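PDB 6SQX: peptide-binding protein from Photobacterium damsela subsp. piscicida, which probably acts as a secreted cysteine-type endopeptidase of the NlpC/P60 family that cleaves the peptidoglycan of potentially competing bacteria. Local coordinates for residues 367-372 with 407-412. Numbering follows the deposited sequence.
Sequences LLVEQE and HNKVAI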
# COMPACT_ATOMS: atom_id res chain seq x y z
N LEU A 367 23.04 3.53 15.27
CA LEU A 367 21.94 4.49 15.18
C LEU A 367 20.63 3.84 15.60
O LEU A 367 19.91 4.38 16.45
CB LEU A 367 21.83 5.08 13.78
CG LEU A 367 20.54 5.91 13.57
CD1 LEU A 367 20.40 7.09 14.57
CD2 LEU A 367 20.41 6.42 12.13
N LEU A 368 20.28 2.70 15.00
CA LEU A 368 18.95 2.15 15.21
C LEU A 368 18.78 1.43 16.54
O LEU A 368 17.65 1.30 17.02
CB LEU A 368 18.55 1.23 14.04
CG LEU A 368 17.93 1.87 12.81
CD1 LEU A 368 18.95 2.72 12.05
CD2 LEU A 368 17.38 0.76 11.91
N VAL A 369 19.87 0.95 17.13
CA VAL A 369 19.80 0.19 18.37
C VAL A 369 20.09 1.07 19.57
O VAL A 369 19.34 1.07 20.54
CB VAL A 369 20.72 -1.05 18.31
CG1 VAL A 369 20.63 -1.84 19.62
CG2 VAL A 369 20.36 -1.94 17.12
N GLU A 370 21.18 1.83 19.51
CA GLU A 370 21.59 2.65 20.64
C GLU A 370 21.17 4.10 20.51
O GLU A 370 21.35 4.86 21.47
CB GLU A 370 23.12 2.58 20.82
CG GLU A 370 23.68 1.15 20.83
CD GLU A 370 23.23 0.33 22.03
OE1 GLU A 370 22.60 0.90 22.97
OE2 GLU A 370 23.51 -0.90 22.04
N GLN A 371 20.57 4.49 19.39
CA GLN A 371 20.32 5.90 19.06
C GLN A 371 21.57 6.75 19.27
O GLN A 371 21.56 7.77 19.96
CB GLN A 371 19.13 6.49 19.80
CG GLN A 371 18.13 5.51 20.36
CD GLN A 371 17.43 6.12 21.55
OE1 GLN A 371 18.03 6.90 22.31
NE2 GLN A 371 16.15 5.81 21.72
N GLU A 372 22.68 6.31 18.67
CA GLU A 372 23.95 7.02 18.73
C GLU A 372 24.11 7.99 17.57
O GLU A 372 25.24 8.42 17.28
CB GLU A 372 25.11 6.02 18.72
CG GLU A 372 26.04 6.11 19.91
CD GLU A 372 25.46 5.48 21.16
OE1 GLU A 372 24.47 6.03 21.70
OE2 GLU A 372 25.99 4.44 21.60
N HIS A 407 18.98 -12.48 24.34
CA HIS A 407 19.82 -11.75 25.30
C HIS A 407 20.63 -10.64 24.62
O HIS A 407 21.73 -10.28 25.05
CB HIS A 407 20.71 -12.68 26.12
CG HIS A 407 19.93 -13.64 26.98
ND1 HIS A 407 19.85 -14.99 26.70
CD2 HIS A 407 19.19 -13.44 28.09
CE1 HIS A 407 19.10 -15.57 27.61
NE2 HIS A 407 18.68 -14.66 28.46
N ASN A 408 20.09 -10.08 23.54
CA ASN A 408 20.71 -8.96 22.87
C ASN A 408 19.62 -7.95 22.58
O ASN A 408 18.49 -8.32 22.27
CB ASN A 408 21.37 -9.40 21.57
CG ASN A 408 22.76 -8.85 21.42
OD1 ASN A 408 23.74 -9.60 21.27
ND2 ASN A 408 22.88 -7.52 21.49
N LYS A 409 19.97 -6.67 22.67
CA LYS A 409 19.06 -5.61 22.25
C LYS A 409 19.10 -5.50 20.73
O LYS A 409 20.17 -5.29 20.15
CB LYS A 409 19.51 -4.30 22.90
CG LYS A 409 18.61 -3.12 22.68
CD LYS A 409 19.23 -1.90 23.33
CE LYS A 409 18.30 -0.71 23.32
NZ LYS A 409 19.01 0.45 23.93
N VAL A 410 17.95 -5.67 20.09
CA VAL A 410 17.85 -5.61 18.63
C VAL A 410 16.81 -4.57 18.23
O VAL A 410 15.81 -4.36 18.94
CB VAL A 410 17.54 -6.98 17.99
CG1 VAL A 410 18.59 -8.04 18.43
CG2 VAL A 410 16.12 -7.45 18.27
N ALA A 411 17.07 -3.88 17.13
CA ALA A 411 16.08 -2.98 16.54
C ALA A 411 15.00 -3.79 15.80
O ALA A 411 15.28 -4.83 15.21
CB ALA A 411 16.78 -2.02 15.58
N ILE A 412 13.75 -3.27 15.82
CA ILE A 412 12.60 -3.99 15.28
C ILE A 412 11.75 -3.09 14.37
O ILE A 412 11.82 -1.86 14.43
CB ILE A 412 11.70 -4.60 16.38
CG1 ILE A 412 11.22 -3.47 17.31
CG2 ILE A 412 12.49 -5.64 17.22
CD1 ILE A 412 10.00 -3.82 18.11
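The amine of Lys409 sits by the last turn of helix 361-370, with two oxygens near it: NZ lies 3.7 Å from OE1 of Glu370, a long salt bridge, and 3.5 Å from the carbonyl O of Val369. Lys409 gets there by stretching out fully, its CG anti to the backbone N (chi1 -175°) and every later torsion close to 180°, which carries the chain past Val369, the two side chains running in opposite directions. Glu370 comes to meet it by a bend at chi2 (-66°), which brings its carboxylate back toward the amine. So near the C-terminal end of the helix, the amine probably also gains from the negative end of the helix dipole.

Next to this polar group, Val369 makes the apolar contact with both branches. CG1 packs against the strand backbone at Lys409 O, 3.5 Å away, and against the aliphatic part of that lysine, at CG. CG2 turns to Ala411 instead, 3.9 Å from its CB. The Ala411 methyl also meets Leu368, CB to CB at 4.0 Å, and approaches Leu368 O, which takes a hydrogen bond from the hydroxyl of Tyr399 on the adjoining strand. Lys409 and Ala411 face the helix while Val410 between them points away; the alanine's small side chain lets the helix end come close, with the Val369 and Ala411 CA atoms 5.2 Å apart. This is helix-on-sheet packing, the end of helix 361-370 lying against strand 408-415 of the antiparallel six-stranded sheet in the papain-like alpha/beta fold of NlpC/P60 domains.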